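Local coordinates for DUF4848 domain-containing protein (Bacteroides thetaiotaomicron, PDB 4LB8), which is of unknown function but belongs to the DUF4848 family and is probably exported as a lipoprotein, at residues Met103-Thr106 / Thr110-Ser113; Val121-Phe126 / Val140-Tyr145; Leu183-Ser188 / Lys257-Lys262; Thr248-Gly253 / Trp274-Pro279. One frame throughout, in Å; residues are numbered along the deposited sequence.

Contact 1 (Met103-Thr106 / Thr110-Ser113)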
loop_
_atom_site.group_PDB
_atom_site.type_symbol
_atom_site.label_atom_id
_atom_site.label_comp_id
_atom_site.label_asym_id
_atom_site.label_seq_id
_atom_site.Cartn_x
_atom_site.Cartn_y
_atom_site.Cartn_z
HETATM N N MSE A 103 20.874 -6.531 -11.569
HETATM C CA MSE A 103 19.800 -7.356 -11.038
HETATM C C MSE A 103 18.449 -6.742 -11.422
HETATM O O MSE A 103 18.293 -5.524 -11.383
HETATM C CB MSE A 103 20.064 -7.279 -9.531
HETATM C CG MSE A 103 19.148 -7.982 -8.651
HETATM SE SE MSE A 103 19.784 -7.638 -6.863
HETATM C CE MSE A 103 19.232 -5.878 -6.525
ATOM N N PHE A 104 17.479 -7.571 -11.806
ATOM C CA PHE A 104 16.147 -7.087 -12.196
ATOM C C PHE A 104 15.126 -7.428 -11.112
ATOM O O PHE A 104 15.406 -8.281 -10.259
ATOM C CB PHE A 104 15.736 -7.619 -13.594
ATOM C CG PHE A 104 16.487 -6.896 -14.697
ATOM C CD1 PHE A 104 16.045 -5.657 -15.166
ATOM C CD2 PHE A 104 17.708 -7.381 -15.166
ATOM C CE1 PHE A 104 16.772 -4.960 -16.136
ATOM C CE2 PHE A 104 18.455 -6.661 -16.115
ATOM C CZ PHE A 104 17.976 -5.461 -16.601
ATOM N N ASN A 105 14.000 -6.704 -11.089
ATOM C CA ASN A 105 12.949 -6.862 -10.085
ATOM C C ASN A 105 12.175 -8.151 -10.320
ATOM O O ASN A 105 11.479 -8.295 -11.339
ATOM C CB ASN A 105 12.005 -5.653 -10.094
ATOM C CG ASN A 105 11.088 -5.518 -8.902
ATOM O OD1 ASN A 105 10.691 -6.479 -8.259
ATOM N ND2 ASN A 105 10.672 -4.309 -8.620
ATOM N N THR A 106 12.299 -9.077 -9.343
ATOM C CA THR A 106 11.674 -10.406 -9.321
ATOM C C THR A 106 10.265 -10.380 -8.695
ATOM O O THR A 106 9.521 -11.354 -8.832
ATOM C CB THR A 106 12.565 -11.407 -8.570
ATOM O OG1 THR A 106 12.863 -10.901 -7.266
ATOM C CG2 THR A 106 13.836 -11.713 -9.306
ATOM N N THR A 110 6.468 -5.160 -13.834
ATOM C CA THR A 110 6.190 -3.889 -14.518
ATOM C C THR A 110 7.337 -2.906 -14.234
ATOM O O THR A 110 7.445 -1.869 -14.903
ATOM C CB THR A 110 4.813 -3.314 -14.149
ATOM O OG1 THR A 110 4.785 -2.943 -12.774
ATOM C CG2 THR A 110 3.674 -4.276 -14.461
ATOM N N ASP A 111 8.207 -3.243 -13.254
ATOM C CA ASP A 111 9.375 -2.435 -12.923
ATOM C C ASP A 111 10.507 -2.952 -13.793
ATOM O O ASP A 111 11.081 -4.020 -13.549
ATOM C CB ASP A 111 9.684 -2.479 -11.425
ATOM C CG ASP A 111 11.041 -1.938 -11.015
ATOM O OD1 ASP A 111 11.641 -1.160 -11.800
ATOM O OD2 ASP A 111 11.506 -2.291 -9.915
ATOM N N LEU A 112 10.797 -2.163 -14.834
ATOM C CA LEU A 112 11.724 -2.457 -15.915
ATOM C C LEU A 112 13.168 -2.204 -15.634
ATOM O O LEU A 112 14.005 -2.726 -16.374
ATOM C CB LEU A 112 11.354 -1.586 -17.122
ATOM C CG LEU A 112 9.957 -1.674 -17.634
ATOM C CD1 LEU A 112 9.799 -0.758 -18.782
ATOM C CD2 LEU A 112 9.595 -3.105 -18.022
ATOM N N SER A 113 13.468 -1.324 -14.660
ATOM C CA SER A 113 14.817 -0.822 -14.350
ATOM C C SER A 113 15.805 -1.836 -13.798
ATOM O O SER A 113 15.459 -2.604 -12.897
ATOM C CB SER A 113 14.730 0.338 -13.368
ATOM O OG SER A 113 14.290 1.486 -14.065
HETATM O O HOH W 1 13.646 -4.560 -12.809
HETATM O O HOH W 2 11.586 -7.137 -14.535
#

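Contact 2 (Val121-Phe126 / Val140-Tyr145)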
loop_
_atom_site.group_PDB
_atom_site.type_symbol
_atom_site.label_atom_id
_atom_site.label_comp_id
_atom_site.label_asym_id
_atom_site.label_seq_id
_atom_site.Cartn_x
_atom_site.Cartn_y
_atom_site.Cartn_z
ATOM N N VAL A 121 25.864 0.915 -1.587
ATOM C CA VAL A 121 25.466 1.542 -2.844
ATOM C C VAL A 121 26.459 2.572 -3.419
ATOM O O VAL A 121 26.681 2.574 -4.641
ATOM C CB VAL A 121 24.026 2.140 -2.769
ATOM C CG1 VAL A 121 22.998 1.037 -2.629
ATOM C CG2 VAL A 121 23.863 3.183 -1.655
ATOM N N ALA A 122 27.025 3.456 -2.570
ATOM C CA ALA A 122 27.925 4.524 -3.039
ATOM C C ALA A 122 29.232 3.952 -3.606
ATOM O O ALA A 122 29.869 4.618 -4.391
ATOM C CB ALA A 122 28.199 5.534 -1.937
ATOM N N ASN A 123 29.551 2.682 -3.326
ATOM C CA ASN A 123 30.746 2.027 -3.873
ATOM C C ASN A 123 30.675 1.833 -5.409
ATOM O O ASN A 123 31.705 1.533 -6.017
ATOM C CB ASN A 123 30.991 0.695 -3.190
ATOM C CG ASN A 123 31.673 0.852 -1.870
ATOM O OD1 ASN A 123 32.362 1.827 -1.638
ATOM N ND2 ASN A 123 31.540 -0.114 -0.976
ATOM N N GLU A 124 29.481 2.045 -6.024
ATOM C CA GLU A 124 29.221 1.955 -7.468
ATOM C C GLU A 124 30.193 2.852 -8.271
ATOM O O GLU A 124 30.554 2.509 -9.397
ATOM C CB GLU A 124 27.758 2.311 -7.801
ATOM C CG GLU A 124 27.343 3.758 -7.534
ATOM C CD GLU A 124 26.196 4.296 -8.371
ATOM O OE1 GLU A 124 25.760 3.599 -9.315
ATOM O OE2 GLU A 124 25.756 5.437 -8.102
ATOM N N TYR A 125 30.638 3.966 -7.675
ATOM C CA TYR A 125 31.590 4.892 -8.276
ATOM C C TYR A 125 32.957 4.248 -8.505
ATOM O O TYR A 125 33.661 4.658 -9.416
ATOM C CB TYR A 125 31.777 6.130 -7.372
ATOM C CG TYR A 125 30.501 6.898 -7.112
ATOM C CD1 TYR A 125 29.801 7.496 -8.153
ATOM C CD2 TYR A 125 30.033 7.093 -5.818
ATOM C CE1 TYR A 125 28.600 8.163 -7.925
ATOM C CE2 TYR A 125 28.857 7.796 -5.572
ATOM C CZ TYR A 125 28.139 8.325 -6.630
ATOM O OH TYR A 125 26.977 9.015 -6.399
ATOM N N PHE A 126 33.360 3.277 -7.667
ATOM C CA PHE A 126 34.706 2.750 -7.785
ATOM C C PHE A 126 34.772 1.265 -8.165
ATOM O O PHE A 126 35.787 0.879 -8.749
ATOM C CB PHE A 126 35.487 3.004 -6.491
ATOM C CG PHE A 126 35.462 4.419 -5.943
ATOM C CD1 PHE A 126 35.911 5.488 -6.706
ATOM C CD2 PHE A 126 35.047 4.669 -4.641
ATOM C CE1 PHE A 126 35.921 6.795 -6.184
ATOM C CE2 PHE A 126 35.072 5.970 -4.115
ATOM C CZ PHE A 126 35.495 7.027 -4.893
ATOM N N VAL A 140 38.989 -6.000 -2.504
ATOM C CA VAL A 140 37.665 -5.948 -1.941
ATOM C C VAL A 140 36.671 -6.370 -3.025
ATOM O O VAL A 140 36.535 -5.660 -4.023
ATOM C CB VAL A 140 37.332 -4.553 -1.359
ATOM C CG1 VAL A 140 35.949 -4.554 -0.710
ATOM C CG2 VAL A 140 38.402 -4.084 -0.374
ATOM N N VAL A 141 36.028 -7.541 -2.850
ATOM C CA VAL A 141 34.913 -8.030 -3.673
ATOM C C VAL A 141 33.693 -7.546 -2.901
ATOM O O VAL A 141 33.335 -8.144 -1.876
ATOM C CB VAL A 141 34.894 -9.558 -3.956
ATOM C CG1 VAL A 141 33.661 -9.920 -4.779
ATOM C CG2 VAL A 141 36.162 -10.019 -4.651
ATOM N N ASP A 142 33.153 -6.391 -3.297
ATOM C CA ASP A 142 32.128 -5.737 -2.507
ATOM C C ASP A 142 30.865 -6.576 -2.334
ATOM O O ASP A 142 30.461 -7.340 -3.233
ATOM C CB ASP A 142 31.802 -4.326 -3.037
ATOM C CG ASP A 142 31.484 -3.321 -1.938
ATOM O OD1 ASP A 142 32.118 -3.391 -0.858
ATOM O OD2 ASP A 142 30.596 -2.477 -2.146
ATOM N N LYS A 143 30.287 -6.439 -1.108
ATOM C CA LYS A 143 29.063 -7.093 -0.632
ATOM C C LYS A 143 27.920 -6.850 -1.601
ATOM O O LYS A 143 27.628 -5.705 -1.968
ATOM C CB LYS A 143 28.673 -6.620 0.792
ATOM C CG LYS A 143 27.632 -7.522 1.460
ATOM C CD LYS A 143 27.458 -7.263 2.944
ATOM C CE LYS A 143 26.582 -8.343 3.548
ATOM N NZ LYS A 143 26.416 -8.184 5.020
ATOM N N VAL A 144 27.292 -7.953 -2.029
ATOM C CA VAL A 144 26.176 -7.907 -2.974
ATOM C C VAL A 144 24.957 -8.615 -2.407
ATOM O O VAL A 144 25.067 -9.374 -1.445
ATOM C CB VAL A 144 26.535 -8.467 -4.384
ATOM C CG1 VAL A 144 27.633 -7.642 -5.054
ATOM C CG2 VAL A 144 26.891 -9.957 -4.343
ATOM N N TYR A 145 23.798 -8.331 -2.980
ATOM C CA TYR A 145 22.556 -9.043 -2.686
ATOM C C TYR A 145 22.561 -10.335 -3.534
ATOM O O TYR A 145 23.018 -10.317 -4.699
ATOM C CB TYR A 145 21.321 -8.184 -2.994
ATOM C CG TYR A 145 21.142 -6.992 -2.079
ATOM C CD1 TYR A 145 20.745 -7.161 -0.752
ATOM C CD2 TYR A 145 21.291 -5.696 -2.556
ATOM C CE1 TYR A 145 20.558 -6.067 0.092
ATOM C CE2 TYR A 145 21.097 -4.592 -1.726
ATOM C CZ TYR A 145 20.725 -4.783 -0.402
ATOM O OH TYR A 145 20.543 -3.702 0.429
HETATM O O HOH W 3 33.178 -1.969 1.135
#

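Contact 3 (Leu183-Ser188 / Lys257-Lys262)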
loop_
_atom_site.group_PDB
_atom_site.type_symbol
_atom_site.label_atom_id
_atom_site.label_comp_id
_atom_site.label_asym_id
_atom_site.label_seq_id
_atom_site.Cartn_x
_atom_site.Cartn_y
_atom_site.Cartn_z
ATOM N N LEU A 183 -15.346 -0.947 -0.415
ATOM C CA LEU A 183 -16.535 -1.356 -1.142
ATOM C C LEU A 183 -16.307 -2.812 -1.576
ATOM O O LEU A 183 -15.442 -3.096 -2.417
ATOM C CB LEU A 183 -16.866 -0.434 -2.325
ATOM C CG LEU A 183 -18.148 -0.769 -3.125
ATOM C CD1 LEU A 183 -19.363 -0.867 -2.245
ATOM C CD2 LEU A 183 -18.357 0.241 -4.227
ATOM N N TYR A 184 -17.051 -3.727 -0.926
ATOM C CA TYR A 184 -16.967 -5.162 -1.116
ATOM C C TYR A 184 -18.260 -5.645 -1.752
ATOM O O TYR A 184 -19.338 -5.308 -1.264
ATOM C CB TYR A 184 -16.640 -5.867 0.235
ATOM C CG TYR A 184 -15.311 -5.383 0.784
ATOM C CD1 TYR A 184 -14.110 -5.968 0.376
ATOM C CD2 TYR A 184 -15.237 -4.237 1.586
ATOM C CE1 TYR A 184 -12.873 -5.441 0.763
ATOM C CE2 TYR A 184 -14.003 -3.702 1.975
ATOM C CZ TYR A 184 -12.826 -4.312 1.565
ATOM O OH TYR A 184 -11.609 -3.827 1.974
ATOM N N LEU A 185 -18.143 -6.395 -2.876
ATOM C CA LEU A 185 -19.272 -6.943 -3.631
ATOM C C LEU A 185 -19.288 -8.450 -3.646
ATOM O O LEU A 185 -18.238 -9.092 -3.768
ATOM C CB LEU A 185 -19.288 -6.444 -5.089
ATOM C CG LEU A 185 -19.355 -4.931 -5.326
ATOM C CD1 LEU A 185 -19.377 -4.655 -6.801
ATOM C CD2 LEU A 185 -20.549 -4.273 -4.603
ATOM N N SER A 186 -20.498 -9.015 -3.554
ATOM C CA SER A 186 -20.769 -10.455 -3.604
ATOM C C SER A 186 -22.123 -10.654 -4.283
ATOM O O SER A 186 -22.839 -9.673 -4.474
ATOM C CB SER A 186 -20.704 -11.101 -2.217
ATOM O OG SER A 186 -21.670 -10.626 -1.291
ATOM N N VAL A 187 -22.446 -11.876 -4.725
ATOM C CA VAL A 187 -23.714 -12.099 -5.434
ATOM C C VAL A 187 -24.347 -13.421 -4.999
ATOM O O VAL A 187 -23.675 -14.459 -4.962
ATOM C CB VAL A 187 -23.559 -11.986 -6.994
ATOM C CG1 VAL A 187 -22.626 -13.061 -7.572
ATOM C CG2 VAL A 187 -24.912 -11.958 -7.706
ATOM N N SER A 188 -25.650 -13.367 -4.695
ATOM C CA SER A 188 -26.479 -14.517 -4.300
ATOM C C SER A 188 -27.675 -14.589 -5.198
ATOM O O SER A 188 -28.578 -13.749 -5.076
ATOM C CB SER A 188 -26.930 -14.371 -2.845
ATOM O OG SER A 188 -27.735 -15.437 -2.373
ATOM N N LYS A 257 -25.893 -3.190 1.763
ATOM C CA LYS A 257 -26.907 -2.823 0.778
ATOM C C LYS A 257 -27.069 -3.862 -0.318
ATOM O O LYS A 257 -26.113 -4.513 -0.708
ATOM C CB LYS A 257 -26.492 -1.487 0.089
ATOM C CG LYS A 257 -26.619 -0.212 0.911
ATOM C CD LYS A 257 -27.967 0.481 0.695
ATOM C CE LYS A 257 -28.005 1.834 1.357
ATOM N NZ LYS A 257 -29.351 2.178 1.887
ATOM N N VAL A 258 -28.263 -3.957 -0.861
ATOM C CA VAL A 258 -28.535 -4.649 -2.106
ATOM C C VAL A 258 -27.988 -3.641 -3.105
ATOM O O VAL A 258 -28.456 -2.494 -3.125
ATOM C CB VAL A 258 -30.043 -4.963 -2.312
ATOM C CG1 VAL A 258 -30.318 -5.413 -3.744
ATOM C CG2 VAL A 258 -30.529 -6.003 -1.328
ATOM N N PHE A 259 -26.930 -4.000 -3.813
ATOM C CA PHE A 259 -26.284 -3.083 -4.739
ATOM C C PHE A 259 -27.037 -3.024 -6.081
ATOM O O PHE A 259 -27.134 -1.975 -6.694
ATOM C CB PHE A 259 -24.824 -3.526 -4.925
ATOM C CG PHE A 259 -23.923 -2.547 -5.626
ATOM C CD1 PHE A 259 -23.594 -1.331 -5.032
ATOM C CD2 PHE A 259 -23.349 -2.864 -6.852
ATOM C CE1 PHE A 259 -22.737 -0.433 -5.674
ATOM C CE2 PHE A 259 -22.462 -1.974 -7.484
ATOM C CZ PHE A 259 -22.171 -0.763 -6.897
ATOM N N GLY A 260 -27.542 -4.160 -6.518
ATOM C CA GLY A 260 -28.275 -4.303 -7.757
ATOM C C GLY A 260 -28.532 -5.755 -8.060
ATOM O O GLY A 260 -28.486 -6.599 -7.165
ATOM N N ARG A 261 -28.819 -6.043 -9.326
ATOM C CA ARG A 261 -29.026 -7.393 -9.845
ATOM C C ARG A 261 -28.279 -7.582 -11.140
ATOM O O ARG A 261 -28.046 -6.607 -11.860
ATOM C CB ARG A 261 -30.516 -7.660 -10.133
ATOM C CG ARG A 261 -31.395 -7.959 -8.946
ATOM C CD ARG A 261 -32.766 -8.465 -9.371
ATOM N NE ARG A 261 -33.508 -7.514 -10.211
ATOM C CZ ARG A 261 -34.805 -7.614 -10.493
ATOM N NH1 ARG A 261 -35.531 -8.592 -9.967
ATOM N NH2 ARG A 261 -35.393 -6.719 -11.277
ATOM N N LYS A 262 -28.000 -8.841 -11.487
ATOM C CA LYS A 262 -27.437 -9.231 -12.771
ATOM C C LYS A 262 -28.572 -9.364 -13.830
ATOM O O LYS A 262 -29.613 -9.995 -13.578
ATOM C CB LYS A 262 -26.686 -10.556 -12.643
ATOM C CG LYS A 262 -25.386 -10.484 -11.855
ATOM C CD LYS A 262 -24.781 -11.871 -11.690
ATOM C CE LYS A 262 -24.407 -12.505 -13.008
ATOM N NZ LYS A 262 -23.828 -13.856 -12.832
#

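Contact 4 (Thr248-Gly253 / Trp274-Pro279)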
loop_
_atom_site.group_PDB
_atom_site.type_symbol
_atom_site.label_atom_id
_atom_site.label_comp_id
_atom_site.label_asym_id
_atom_site.label_seq_id
_atom_site.Cartn_x
_atom_site.Cartn_y
_atom_site.Cartn_z
ATOM N N THR A 248 -23.538 8.974 -0.979
ATOM C CA THR A 248 -24.480 8.721 0.105
ATOM C C THR A 248 -24.574 9.925 1.072
ATOM O O THR A 248 -23.792 10.883 0.983
ATOM C CB THR A 248 -24.072 7.454 0.889
ATOM O OG1 THR A 248 -23.000 7.766 1.776
ATOM C CG2 THR A 248 -23.680 6.289 -0.008
ATOM N N LYS A 249 -25.538 9.850 2.006
ATOM C CA LYS A 249 -25.687 10.761 3.135
ATOM C C LYS A 249 -24.780 10.174 4.234
ATOM O O LYS A 249 -24.228 9.078 4.027
ATOM C CB LYS A 249 -27.174 10.870 3.557
ATOM N N GLU A 250 -24.593 10.869 5.368
ATOM C CA GLU A 250 -23.734 10.321 6.420
ATOM C C GLU A 250 -24.317 9.007 6.951
ATOM O O GLU A 250 -25.504 8.925 7.245
ATOM C CB GLU A 250 -23.481 11.317 7.559
ATOM C CG GLU A 250 -22.010 11.680 7.692
ATOM C CD GLU A 250 -21.517 11.952 9.101
ATOM O OE1 GLU A 250 -22.013 12.911 9.736
ATOM O OE2 GLU A 250 -20.565 11.263 9.535
HETATM N N MSE A 251 -23.493 7.957 6.956
HETATM C CA MSE A 251 -23.858 6.612 7.412
HETATM C C MSE A 251 -22.718 6.036 8.252
HETATM O O MSE A 251 -21.608 6.597 8.253
HETATM C CB MSE A 251 -24.138 5.706 6.221
HETATM C CG MSE A 251 -25.290 6.142 5.350
HETATM SE SE MSE A 251 -25.143 5.136 3.695
HETATM C CE MSE A 251 -27.094 4.967 3.221
ATOM N N GLY A 252 -22.996 4.930 8.949
ATOM C CA GLY A 252 -22.025 4.252 9.805
ATOM C C GLY A 252 -20.853 3.656 9.045
ATOM O O GLY A 252 -20.776 3.773 7.815
ATOM N N GLY A 253 -19.950 3.012 9.785
ATOM C CA GLY A 253 -18.754 2.404 9.221
ATOM C C GLY A 253 -18.942 0.994 8.700
ATOM O O GLY A 253 -17.970 0.363 8.278
ATOM N N TRP A 274 -14.118 6.201 -2.429
ATOM C CA TRP A 274 -13.479 7.186 -1.554
ATOM C C TRP A 274 -14.548 7.674 -0.541
ATOM O O TRP A 274 -15.659 7.150 -0.549
ATOM C CB TRP A 274 -12.759 8.323 -2.312
ATOM C CG TRP A 274 -13.646 9.305 -3.030
ATOM C CD1 TRP A 274 -13.972 10.565 -2.623
ATOM C CD2 TRP A 274 -14.250 9.131 -4.322
ATOM N NE1 TRP A 274 -14.802 11.163 -3.546
ATOM C CE2 TRP A 274 -14.968 10.316 -4.612
ATOM C CE3 TRP A 274 -14.275 8.074 -5.261
ATOM C CZ2 TRP A 274 -15.733 10.462 -5.779
ATOM C CZ3 TRP A 274 -14.992 8.246 -6.441
ATOM C CH2 TRP A 274 -15.715 9.424 -6.685
ATOM N N SER A 275 -14.187 8.565 0.405
ATOM C CA SER A 275 -15.138 9.027 1.430
ATOM C C SER A 275 -14.859 10.472 1.786
ATOM O O SER A 275 -14.036 11.107 1.130
ATOM C CB SER A 275 -15.074 8.134 2.681
ATOM O OG SER A 275 -13.882 8.285 3.439
ATOM N N ARG A 276 -15.546 11.001 2.815
ATOM C CA ARG A 276 -15.293 12.346 3.330
ATOM C C ARG A 276 -13.839 12.437 3.868
ATOM O O ARG A 276 -13.159 13.431 3.630
ATOM C CB ARG A 276 -16.302 12.670 4.430
ATOM C CG ARG A 276 -16.348 14.136 4.852
ATOM C CD ARG A 276 -17.465 14.368 5.844
ATOM N NE ARG A 276 -17.367 13.464 6.997
ATOM C CZ ARG A 276 -18.319 13.311 7.913
ATOM N NH1 ARG A 276 -19.445 14.005 7.832
ATOM N NH2 ARG A 276 -18.142 12.470 8.928
ATOM N N GLY A 277 -13.374 11.367 4.523
ATOM C CA GLY A 277 -12.025 11.272 5.074
ATOM C C GLY A 277 -10.938 10.845 4.106
ATOM O O GLY A 277 -9.780 11.193 4.327
ATOM N N VAL A 278 -11.276 10.046 3.055
ATOM C CA VAL A 278 -10.317 9.545 2.058
ATOM C C VAL A 278 -10.542 10.334 0.762
ATOM O O VAL A 278 -11.589 10.204 0.158
ATOM C CB VAL A 278 -10.336 7.999 1.867
ATOM C CG1 VAL A 278 -9.318 7.564 0.827
ATOM C CG2 VAL A 278 -10.047 7.281 3.181
ATOM N N PRO A 279 -9.601 11.213 0.355
ATOM C CA PRO A 279 -9.857 12.090 -0.817
ATOM C C PRO A 279 -9.886 11.357 -2.154
ATOM O O PRO A 279 -9.236 10.333 -2.289
ATOM C CB PRO A 279 -8.682 13.083 -0.772
ATOM C CG PRO A 279 -7.619 12.360 -0.031
ATOM C CD PRO A 279 -8.310 11.540 1.001
#

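Contact 1 (Met103-Thr106 / Thr110-Ser113)
N105 and D111 meet at the tight part of this contact. ND2 of N105 gives a straight hydrogen bond to OD2 of D111 (2.5 Å, 178°), a length short enough to be read with caution. The acceptor lies in the amide plane and offers its anti lone pair. The carboxylate plane stands at 90° to the amide. CG of N105 is anti to the backbone N (chi1 -166°), which extends the amide across to the other segment. OD1 of the same amide accepts from the backbone N of I107 and of D108. This Asx turn starts the tight irregular loop that brings 110-113 back alongside 103-106. Were N105 an alanine, the N-H groups of I107 and D108 would probably lose this acceptor and OD2 of D111 this donor, though Y115 OH also bonds OD2. OD1 of D111 is bonded to Q199 of the second subunit. On the looser side two waters lie between the backbones. One molecule takes the N-H of N105 at 2.8 Å from its N and donates to the carbonyl oxygens of D111 and S113. A second links the N105 and D111 carbonyls through weak bonds. Beside them the F104 ring puts the edge at CE1 3.6 Å from L112 O, in plane.

Contact 2 (Val121-Phe126 / Val140-Tyr145)
N123 and D142 carry the whole contact through their polar ends. The direct interaction is a hydrogen bond from ND2 of N123 to OD2 of D142, 2.8 Å long and bent to 152°. The donor comes from above the carboxylate plane, 38° out of it. The amide and carboxylate planes are steeply inclined to each other, and the two side chains cross at about a right angle. CG of N123 lies anti to its own carbonyl carbon (chi1 -81°), and the amide is thereby turned toward D142. Its other end, OD1, is bonded to Y36 OH on helix 33-44, so both ends of this buried amide are held.

Water gives a second link. One molecule donates to OD1 of D142 at 2.7 Å and receives a weak bond from ND2 of N123.

Backbone structure defines the two partners. Residues 121-125 form a short 3-10 helix, in which E124 N bonds V121 O. D142 directly follows strand 138-141, an outer strand of the mixed four-stranded sheet. The contact thus ties a short helical segment to the end of that sheet. With a leucine in place of D142, ND2 of N123 would probably lose its carboxylate mate and the bridging water one of its partners.

Packing comes from outside the pair. D142 lies on F133 of strand 132-135, and H193 of the second subunit packs on N123.

Contact 3 (Leu183-Ser188 / Lys257-Lys262)
L185 and F259 come closest across two strands that do not pair directly, with CA atoms 8.1 Å apart and the touching parts inclined at 44°. Strand 191-201 pairs with both. The link between the segments is therefore made by side chains, with no hydrogen bond across it. CD2 of L185 sits over one face of the F259 ring in a CH-pi contact, 4.0 Å from the ring centroid and 16° off the normal. It is offset toward the rim, near CG and CD2 of the ring. CD1 of L185 adds a looser approach to CE2 of F259. The ring reaches L185 because its CG is anti to the backbone N (chi1 -168°). Further along, CG2 of V187 meets CD of K262 at 4.0 Å. The lysine chain bends at chi3 and continues past the valine. Its NZ bonds Q265 O and forms a salt bridge with the C-terminal carboxylate of L290. L185 and V187 also pack against L290. F222 meets the F259 ring obliquely. Strand 254-262 carries a classic beta bulge here, with two residues, F259 and G260, set opposite I192 of the neighbouring strand in the large antiparallel sheet.

Contact 4 (Thr248-Gly253 / Trp274-Pro279)
E250 bends at chi2, and R276 starts with CG anti to the backbone N (chi1 -168°) and then turns at chi3 (54°). These torsions bring the carboxylate and the guanidinium together from two separate loops. NH2 of R276 forms a salt bridge with OE2 of E250 at 2.8 Å. Its hydrogen-bond component is weak, since the N-H points well off the oxygen. The planes of the two groups are 58° apart, so they do not pair in the flat two-pronged way. NH1 of R276 instead lies by the carboxylate carbon, 3.2 Å from CD of E250. The two side chains are exposed and both touch a crystal neighbour, so solvent and lattice probably influence their exact pose.

The turn that carries R276 is better fixed. OG of S275 accepts from V278 N at 3.2 Å and weakly from G277 N, an ST motif. The backbone bond from S275 N to V278 O closes the same turn. On the other loop, OG1 of T248 donates to K249 O.

R276 leaves the end of strand 268-275, while E250 lies in the loop between strands 244-247 and 254-262. S210 touches E250, and T211 touches R276. From the turn, S275 and V278 pack on V181 of strand 179-188.

In the fold
The four contacts fall into two groups. Contacts 1 and 2 have centres 20 Å apart and touch where SE of M103 packs on CB of Y145 at 4.2 Å. Contacts 3 and 4 have centres 19 Å apart and touch where CE of K257 meets CE of M251 at 3.8 Å. Contacts 2 and 3 lie on opposite sides of the chain's centre, with centres 55 Å apart. Contacts 1, 2 and 3 all touch the second subunit; contact 4 does not. The protein's function is unknown, so no active site can be assigned to these contacts. A di(hydroxyethyl)ether, probably from the crystallisation liquor, lies about 4 Å from the F259 side chain in contact 3.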